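PDB 4DA2: sugar fermentation stimulation protein homolog from Pyrococcus furiosus, which probably binds DNA and, pairing an OB fold with a PD-(D/E)xK nuclease-like domain that holds calcium, may act as a nuclease. Local coordinates for residues A[6-18]-A[43-57]. The protein carries 1 engineered substitution. Residues are numbered along the deposited sequence; the frame is centred on the assembly and turned at random.
Sequences EVSPLFPCIFLRR and LNEFMIPGRIGYCTP
Phe15 and Met47 pack closely: the sulfur SD of Met47 sits 3.5 Å from CZ of Phe15, approaching the ring obliquely as a Met-aromatic contact. With CG anti to the backbone N (chi1 -174°), the Phe15 ring reaches past the strand into the curve of residues 47-49, where the Ile48 carbonyl oxygen lies at its edge, 3.6 Å from CD2. Leu67 of strand 65-72 touches the same phenylalanine. Just beyond, Arg18 runs out straight, its CD alongside the Met47 sulfur and the Met47 methyl CE above one face of the Arg18 guanidinium, offset toward its rim. That group's polar end is held by loop carbonyls, chiefly those of Arg21 and Gly41.

From there strands 11-18 and 52-57 run antiparallel within the OB-domain sheet. Phe11 and Cys55 exchange two backbone hydrogen bonds, as do Cys13 and Gly53, though the latter pair is more bent. The sulfurs of Cys13 and Cys55 lie 3.7 Å apart, too far for a disulfide; with SG set between the backbone N and the carbonyl carbon (chi1 68°), Cys13 SG lies 3.5 Å from Gly53 C, where the neighbour has no side chain to intrude. The type II turn from Ile48 to Arg51 closes the Phe15 end, Phe15 N giving to Arg51 O and Phe15 O taking from Gly50 N.

The solvent side is looser at Ile14 CG1 and Ile52 CD1, 4.2 Å apart. Pro9, Phe11 and Pro57 are more exposed than the cysteines yet touch closely, Pro57 CG lying 3.6 Å from Phe11 CE2. Here Thr56 OG1 donates to Pro9 O, 2.7 Å away and in the carbonyl plane. Backbone hydrogen bonds thus pair the strands, a side-chain hydroxyl continues the bonding at Pro9, which has no N-H, and the buried cysteines stay unlinked, in van der Waals contact.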
ATOM      1  N   GLU A   6       7.155  12.222   8.058  1.00 20.48           N
ATOM      2  CA  GLU A   6       8.584  11.958   7.964  1.00 24.13           C
ATOM      3  C   GLU A   6       8.919  10.693   8.720  1.00 27.12           C
ATOM      4  O   GLU A   6       8.361  10.428   9.788  1.00 33.30           O
ATOM      5  CB  GLU A   6       9.374  13.127   8.555  1.00 30.51           C
ATOM      6  CG  GLU A   6       9.150  14.446   7.856  1.00 78.14           C
ATOM      7  CD  GLU A   6       9.706  15.628   8.625  1.00 33.48           C
ATOM      8  OE1 GLU A   6       9.960  15.506   9.850  1.00 38.30           O
ATOM      9  OE2 GLU A   6       9.874  16.683   7.993  1.00 43.07           O
ATOM     10  N   VAL A   7       9.845   9.923   8.164  1.00 23.85           N
ATOM     11  CA  VAL A   7      10.370   8.741   8.820  1.00 23.72           C
ATOM     12  C   VAL A   7      11.819   9.025   9.205  1.00 33.86           C
ATOM     13  O   VAL A   7      12.632   9.398   8.364  1.00 24.57           O
ATOM     14  CB  VAL A   7      10.300   7.526   7.881  1.00 19.69           C
ATOM     15  CG1 VAL A   7      11.044   6.322   8.466  1.00 32.06           C
ATOM     16  CG2 VAL A   7       8.850   7.181   7.583  1.00 17.94           C
ATOM     17  N   SER A   8      12.123   8.849  10.484  1.00 21.57           N
ATOM     18  CA  SER A   8      13.466   9.070  11.017  1.00 26.18           C
ATOM     19  C   SER A   8      13.775   8.011  12.105  1.00 17.72           C
ATOM     20  O   SER A   8      12.898   7.697  12.910  1.00 26.31           O
ATOM     21  CB  SER A   8      13.510  10.477  11.635  1.00 18.94           C
ATOM     22  OG  SER A   8      14.841  10.845  11.921  1.00 32.28           O
ATOM     23  N   PRO A   9      14.992   7.427  12.104  1.00 27.15           N
ATOM     24  CA  PRO A   9      16.055   7.557  11.102  1.00 19.68           C
ATOM     25  C   PRO A   9      15.864   6.608   9.914  1.00 23.19           C
ATOM     26  O   PRO A   9      15.175   5.592  10.029  1.00 23.25           O
ATOM     27  CB  PRO A   9      17.312   7.141  11.877  1.00 25.87           C
ATOM     28  CG  PRO A   9      16.829   6.199  12.891  1.00 44.58           C
ATOM     29  CD  PRO A   9      15.416   6.587  13.244  1.00 27.59           C
ATOM     30  N   LEU A  10      16.510   6.927   8.801  1.00 19.31           N
ATOM     31  CA  LEU A  10      16.408   6.154   7.590  1.00 26.18           C
ATOM     32  C   LEU A  10      17.812   5.678   7.238  1.00 30.22           C
ATOM     33  O   LEU A  10      18.727   6.491   7.111  1.00 28.97           O
ATOM     34  CB  LEU A  10      15.789   7.018   6.476  1.00 30.18           C
ATOM     35  CG  LEU A  10      15.165   6.289   5.294  1.00 29.60           C
ATOM     36  CD1 LEU A  10      14.074   5.329   5.762  1.00 26.70           C
ATOM     37  CD2 LEU A  10      14.633   7.310   4.264  1.00 19.80           C
ATOM     38  N   PHE A  11      17.999   4.362   7.136  1.00 23.09           N
ATOM     39  CA  PHE A  11      19.319   3.796   6.815  1.00 23.40           C
ATOM     40  C   PHE A  11      19.358   3.172   5.417  1.00 26.74           C
ATOM     41  O   PHE A  11      18.617   2.230   5.156  1.00 26.33           O
ATOM     42  CB  PHE A  11      19.730   2.735   7.861  1.00 32.37           C
ATOM     43  CG  PHE A  11      19.809   3.260   9.272  1.00 37.83           C
ATOM     44  CD1 PHE A  11      20.596   4.374   9.578  1.00 54.03           C
ATOM     45  CD2 PHE A  11      19.117   2.626  10.303  1.00 32.85           C
ATOM     46  CE1 PHE A  11      20.676   4.862  10.887  1.00 63.88           C
ATOM     47  CE2 PHE A  11      19.191   3.111  11.615  1.00 42.01           C
ATOM     48  CZ  PHE A  11      19.973   4.227  11.905  1.00 55.12           C
ATOM     49  N   PRO A  12      20.222   3.691   4.515  1.00 18.01           N
ATOM     50  CA  PRO A  12      20.431   2.959   3.262  1.00 19.87           C
ATOM     51  C   PRO A  12      21.056   1.598   3.590  1.00 30.45           C
ATOM     52  O   PRO A  12      21.787   1.475   4.577  1.00 23.78           O
ATOM     53  CB  PRO A  12      21.426   3.839   2.480  1.00 23.66           C
ATOM     54  CG  PRO A  12      22.051   4.725   3.499  1.00 44.84           C
ATOM     55  CD  PRO A  12      21.058   4.902   4.608  1.00 27.55           C
ATOM     56  N   CYS A  13      20.734   0.591   2.788  1.00 18.66           N
ATOM     57  CA  CYS A  13      21.244  -0.755   2.992  1.00 24.95           C
ATOM     58  C   CYS A  13      21.334  -1.427   1.633  1.00 22.96           C
ATOM     59  O   CYS A  13      20.779  -0.914   0.642  1.00 20.33           O
ATOM     60  CB  CYS A  13      20.322  -1.539   3.946  1.00 21.22           C
ATOM     61  SG  CYS A  13      18.681  -1.914   3.258  1.00 23.64           S
ATOM     62  N   ILE A  14      22.070  -2.535   1.566  1.00 19.64           N
ATOM     63  CA  ILE A  14      22.108  -3.357   0.373  1.00 15.89           C
ATOM     64  C   ILE A  14      21.248  -4.577   0.601  1.00 15.11           C
ATOM     65  O   ILE A  14      21.441  -5.311   1.585  1.00 21.27           O
ATOM     66  CB  ILE A  14      23.561  -3.791  -0.017  1.00 21.68           C
ATOM     67  CG1 ILE A  14      24.465  -2.559  -0.166  1.00 36.61           C
ATOM     68  CG2 ILE A  14      23.528  -4.681  -1.293  1.00 20.80           C
ATOM     69  CD1 ILE A  14      25.961  -2.864  -0.180  1.00 42.96           C
ATOM     70  N   PHE A  15      20.302  -4.804  -0.304  1.00 18.55           N
ATOM     71  CA  PHE A  15      19.490  -6.003  -0.217  1.00 17.14           C
ATOM     72  C   PHE A  15      20.319  -7.217  -0.601  1.00 24.80           C
ATOM     73  O   PHE A  15      20.955  -7.230  -1.654  1.00 27.86           O
ATOM     74  CB  PHE A  15      18.243  -5.911  -1.094  1.00 19.27           C
ATOM     75  CG  PHE A  15      17.325  -7.073  -0.915  1.00 16.94           C
ATOM     76  CD1 PHE A  15      16.519  -7.167   0.207  1.00 24.43           C
ATOM     77  CD2 PHE A  15      17.281  -8.103  -1.862  1.00 15.80           C
ATOM     78  CE1 PHE A  15      15.676  -8.290   0.406  1.00 26.34           C
ATOM     79  CE2 PHE A  15      16.439  -9.201  -1.675  1.00 23.32           C
ATOM     80  CZ  PHE A  15      15.637  -9.300  -0.545  1.00 24.04           C
ATOM     81  N   LEU A  16      20.333  -8.228   0.270  1.00 19.25           N
ATOM     82  CA  LEU A  16      21.117  -9.442  -0.009  1.00 18.47           C
ATOM     83  C   LEU A  16      20.218 -10.548  -0.496  1.00 21.11           C
ATOM     84  O   LEU A  16      20.382 -11.046  -1.628  1.00 22.31           O
ATOM     85  CB  LEU A  16      21.901  -9.884   1.250  1.00 16.18           C
ATOM     86  CG  LEU A  16      22.891  -8.810   1.745  1.00 32.37           C
ATOM     87  CD1 LEU A  16      23.570  -9.223   3.050  1.00 27.10           C
ATOM     88  CD2 LEU A  16      23.935  -8.454   0.683  1.00 23.77           C
ATOM     89  N   ARG A  17      19.244 -10.929   0.334  1.00 22.87           N
ATOM     90  CA  ARG A  17      18.323 -11.998  -0.053  1.00 28.32           C
ATOM     91  C   ARG A  17      17.057 -12.068   0.792  1.00 27.48           C
ATOM     92  O   ARG A  17      17.024 -11.653   1.954  1.00 19.59           O
ATOM     93  CB  ARG A  17      19.022 -13.370  -0.125  1.00 46.96           C
ATOM     94  CG  ARG A  17      19.419 -13.958   1.209  1.00 29.79           C
ATOM     95  CD  ARG A  17      20.253 -15.237   1.038  1.00 25.11           C
ATOM     96  NE  ARG A  17      20.735 -15.731   2.333  1.00 24.28           N
ATOM     97  CZ  ARG A  17      20.085 -16.588   3.120  1.00 34.71           C
ATOM     98  NH1 ARG A  17      18.892 -17.060   2.780  1.00 35.87           N
ATOM     99  NH2 ARG A  17      20.636 -16.977   4.266  1.00 39.75           N
ATOM    100  N   ARG A  18      15.996 -12.579   0.179  1.00 27.61           N
ATOM    101  CA  ARG A  18      14.767 -12.767   0.903  1.00 24.81           C
ATOM    102  C   ARG A  18      14.798 -14.149   1.545  1.00 31.51           C
ATOM    103  O   ARG A  18      15.060 -15.143   0.877  1.00 35.75           O
ATOM    104  CB  ARG A  18      13.553 -12.574  -0.026  1.00 25.28           C
ATOM    105  CG  ARG A  18      12.271 -12.324   0.738  1.00 27.53           C
ATOM    106  CD  ARG A  18      11.158 -11.820  -0.160  1.00 30.64           C
ATOM    107  NE  ARG A  18       9.977 -11.466   0.630  1.00 22.22           N
ATOM    108  CZ  ARG A  18       8.831 -11.019   0.119  1.00 33.78           C
ATOM    109  NH1 ARG A  18       8.706 -10.858  -1.191  1.00 34.73           N
ATOM    110  NH2 ARG A  18       7.808 -10.725   0.916  1.00 30.18           N
ATOM    111  N   LEU A  43       7.332  -8.934  -5.033  1.00 24.89           N
ATOM    112  CA  LEU A  43       8.287  -7.835  -5.174  1.00 20.32           C
ATOM    113  C   LEU A  43       9.545  -8.282  -5.927  1.00 28.33           C
ATOM    114  O   LEU A  43      10.659  -7.876  -5.592  1.00 22.96           O
ATOM    115  CB  LEU A  43       8.663  -7.233  -3.807  1.00 18.20           C
ATOM    116  CG  LEU A  43       7.684  -6.453  -2.925  1.00 54.74           C
ATOM    117  CD1 LEU A  43       6.577  -5.797  -3.731  1.00 31.78           C
ATOM    118  CD2 LEU A  43       7.129  -7.346  -1.839  1.00 53.78           C
ATOM    119  N   ASN A  44       9.359  -9.107  -6.955  1.00 31.43           N
ATOM    120  CA  ASN A  44      10.477  -9.629  -7.756  1.00 26.42           C
ATOM    121  C   ASN A  44      11.378  -8.571  -8.386  1.00 32.10           C
ATOM    122  O   ASN A  44      12.583  -8.775  -8.498  1.00 27.93           O
ATOM    123  CB  ASN A  44       9.965 -10.585  -8.843  1.00 35.91           C
ATOM    124  CG  ASN A  44       9.956 -12.034  -8.391  1.00 57.53           C
ATOM    125  OD1 ASN A  44      10.798 -12.461  -7.594  1.00 57.04           O
ATOM    126  ND2 ASN A  44       9.008 -12.803  -8.910  1.00 68.40           N
ATOM    127  N   GLU A  45      10.807  -7.441  -8.796  1.00 26.57           N
ATOM    128  CA  GLU A  45      11.630  -6.390  -9.386  1.00 28.28           C
ATOM    129  C   GLU A  45      12.480  -5.595  -8.366  1.00 30.78           C
ATOM    130  O   GLU A  45      13.479  -4.970  -8.736  1.00 28.55           O
ATOM    131  CB  GLU A  45      10.816  -5.511 -10.336  1.00 36.90           C
ATOM    132  CG  GLU A  45      10.337  -6.320 -11.550  1.00 38.44           C
ATOM    133  CD  GLU A  45       9.378  -5.571 -12.464  1.00 45.25           C
ATOM    134  OE1 GLU A  45       9.451  -4.326 -12.540  1.00157.26           O
ATOM    135  OE2 GLU A  45       8.559  -6.243 -13.124  1.00 62.41           O
ATOM    136  N   PHE A  46      12.108  -5.671  -7.089  1.00 21.19           N
ATOM    137  CA  PHE A  46      12.820  -4.956  -6.028  1.00 17.53           C
ATOM    138  C   PHE A  46      13.799  -5.847  -5.279  1.00 20.28           C
ATOM    139  O   PHE A  46      14.888  -5.384  -4.926  1.00 23.35           O
ATOM    140  CB  PHE A  46      11.860  -4.341  -4.991  1.00 18.03           C
ATOM    141  CG  PHE A  46      11.127  -3.109  -5.491  1.00 18.60           C
ATOM    142  CD1 PHE A  46      11.840  -1.997  -5.953  1.00 21.84           C
ATOM    143  CD2 PHE A  46       9.738  -3.081  -5.523  1.00 37.53           C
ATOM    144  CE1 PHE A  46      11.168  -0.861  -6.424  1.00 32.96           C
ATOM    145  CE2 PHE A  46       9.053  -1.957  -5.997  1.00 26.85           C
ATOM    146  CZ  PHE A  46       9.769  -0.846  -6.445  1.00 27.85           C
ATOM    147  N   MET A  47      13.373  -7.088  -4.999  1.00 22.61           N
ATOM    148  CA  MET A  47      14.111  -8.038  -4.145  1.00 20.14           C
ATOM    149  C   MET A  47      15.201  -8.710  -4.948  1.00 25.94           C
ATOM    150  O   MET A  47      15.128  -9.918  -5.196  1.00 26.30           O
ATOM    151  CB  MET A  47      13.171  -9.124  -3.611  1.00 22.23           C
ATOM    152  CG  MET A  47      11.943  -8.613  -2.899  1.00 25.71           C
ATOM    153  SD  MET A  47      12.318  -8.267  -1.187  1.00 28.25           S
ATOM    154  CE  MET A  47      10.868  -7.344  -0.658  1.00 34.07           C
ATOM    155  N   ILE A  48      16.197  -7.921  -5.356  1.00 28.87           N
ATOM    156  CA  ILE A  48      17.301  -8.389  -6.203  1.00 18.50           C
ATOM    157  C   ILE A  48      18.599  -8.132  -5.439  1.00 21.55           C
ATOM    158  O   ILE A  48      18.837  -7.013  -4.976  1.00 19.63           O
ATOM    159  CB  ILE A  48      17.327  -7.635  -7.584  1.00 27.31           C
ATOM    160  CG1 ILE A  48      16.017  -7.855  -8.360  1.00 29.40           C
ATOM    161  CG2 ILE A  48      18.580  -8.004  -8.432  1.00 26.85           C
ATOM    162  CD1 ILE A  48      15.900  -9.179  -9.060  1.00 32.79           C
ATOM    163  N   PRO A  49      19.443  -9.175  -5.284  1.00 31.56           N
ATOM    164  CA  PRO A  49      20.720  -8.974  -4.582  1.00 27.40           C
ATOM    165  C   PRO A  49      21.510  -7.788  -5.152  1.00 14.37           C
ATOM    166  O   PRO A  49      21.675  -7.674  -6.386  1.00 23.39           O
ATOM    167  CB  PRO A  49      21.454 -10.309  -4.787  1.00 27.71           C
ATOM    168  CG  PRO A  49      20.342 -11.327  -4.927  1.00 22.31           C
ATOM    169  CD  PRO A  49      19.223 -10.587  -5.658  1.00 21.65           C
ATOM    170  N   GLY A  50      21.932  -6.875  -4.284  1.00 19.02           N
ATOM    171  CA  GLY A  50      22.729  -5.720  -4.695  1.00 27.13           C
ATOM    172  C   GLY A  50      21.951  -4.410  -4.760  1.00 12.05           C
ATOM    173  O   GLY A  50      22.551  -3.323  -4.762  1.00 29.86           O
ATOM    174  N   ARG A  51      20.618  -4.506  -4.792  1.00 22.29           N
ATOM    175  CA  ARG A  51      19.739  -3.315  -4.849  1.00 19.51           C
ATOM    176  C   ARG A  51      19.764  -2.534  -3.556  1.00 21.28           C
ATOM    177  O   ARG A  51      19.842  -3.119  -2.481  1.00 22.90           O
ATOM    178  CB  ARG A  51      18.308  -3.744  -5.161  1.00 19.20           C
ATOM    179  CG  ARG A  51      18.075  -4.229  -6.590  1.00 24.55           C
ATOM    180  CD  ARG A  51      17.890  -3.031  -7.528  1.00 36.31           C
ATOM    181  NE  ARG A  51      17.231  -3.400  -8.781  1.00 39.77           N
ATOM    182  CZ  ARG A  51      17.850  -3.909  -9.841  1.00 40.05           C
ATOM    183  NH1 ARG A  51      19.162  -4.120  -9.822  1.00 70.83           N
ATOM    184  NH2 ARG A  51      17.148  -4.216 -10.923  1.00 50.67           N
ATOM    185  N   ILE A  52      19.715  -1.206  -3.656  1.00 16.53           N
ATOM    186  CA  ILE A  52      19.711  -0.364  -2.476  1.00 14.04           C
ATOM    187  C   ILE A  52      18.311  -0.290  -1.876  1.00 15.68           C
ATOM    188  O   ILE A  52      17.369   0.087  -2.564  1.00 16.43           O
ATOM    189  CB  ILE A  52      20.214   1.051  -2.804  1.00 17.73           C
ATOM    190  CG1 ILE A  52      21.594   0.999  -3.500  1.00 32.61           C
ATOM    191  CG2 ILE A  52      20.235   1.913  -1.545  1.00 23.76           C
ATOM    192  CD1 ILE A  52      22.679   0.204  -2.720  1.00 32.92           C
ATOM    193  N   GLY A  53      18.191  -0.671  -0.603  1.00 20.39           N
ATOM    194  CA  GLY A  53      16.949  -0.505   0.168  1.00 18.05           C
ATOM    195  C   GLY A  53      17.145   0.553   1.236  1.00 24.97           C
ATOM    196  O   GLY A  53      18.232   1.116   1.380  1.00 18.59           O
ATOM    197  N   TYR A  54      16.076   0.824   1.977  1.00 21.17           N
ATOM    198  CA  TYR A  54      16.080   1.773   3.081  1.00 18.90           C
ATOM    199  C   TYR A  54      15.385   1.119   4.251  1.00 13.65           C
ATOM    200  O   TYR A  54      14.287   0.581   4.095  1.00 16.68           O
ATOM    201  CB  TYR A  54      15.420   3.098   2.677  1.00 20.01           C
ATOM    202  CG  TYR A  54      16.305   3.814   1.721  1.00 16.59           C
ATOM    203  CD1 TYR A  54      17.253   4.731   2.163  1.00 17.56           C
ATOM    204  CD2 TYR A  54      16.260   3.500   0.360  1.00 24.36           C
ATOM    205  CE1 TYR A  54      18.116   5.364   1.221  1.00 20.54           C
ATOM    206  CE2 TYR A  54      17.081   4.108  -0.547  1.00 18.10           C
ATOM    207  CZ  TYR A  54      17.998   5.023  -0.130  1.00 18.60           C
ATOM    208  OH  TYR A  54      18.795   5.548  -1.130  1.00 27.97           O
ATOM    209  N   CYS A  55      16.064   1.115   5.416  1.00 15.97           N
ATOM    210  CA  CYS A  55      15.549   0.495   6.634  1.00 14.33           C
ATOM    211  C   CYS A  55      15.317   1.547   7.725  1.00 10.67           C
ATOM    212  O   CYS A  55      15.888   2.626   7.659  1.00 16.36           O
ATOM    213  CB  CYS A  55      16.544  -0.550   7.181  1.00 26.67           C
ATOM    214  SG  CYS A  55      16.519  -2.100   6.309  1.00 24.39           S
ATOM    215  N   THR A  56      14.449   1.236   8.680  1.00 20.27           N
ATOM    216  CA  THR A  56      14.329   2.022   9.907  1.00 16.24           C
ATOM    217  C   THR A  56      14.329   1.075  11.114  1.00 18.23           C
ATOM    218  O   THR A  56      13.915  -0.080  10.984  1.00 23.19           O
ATOM    219  CB  THR A  56      13.078   2.931   9.894  1.00 22.78           C
ATOM    220  OG1 THR A  56      13.238   3.950  10.893  1.00 22.31           O
ATOM    221  CG2 THR A  56      11.783   2.146  10.142  1.00 19.28           C
ATOM    222  N   PRO A  57      14.824   1.548  12.293  1.00 28.07           N
ATOM    223  CA  PRO A  57      14.894   0.640  13.441  1.00 21.70           C
ATOM    224  C   PRO A  57      13.500   0.309  13.922  1.00 29.52           C
ATOM    225  O   PRO A  57      12.568   1.059  13.652  1.00 24.54           O
ATOM    226  CB  PRO A  57      15.640   1.458  14.511  1.00 25.55           C
ATOM    227  CG  PRO A  57      16.361   2.513  13.758  1.00 29.34           C
ATOM    228  CD  PRO A  57      15.462   2.843  12.598  1.00 26.15           C
TER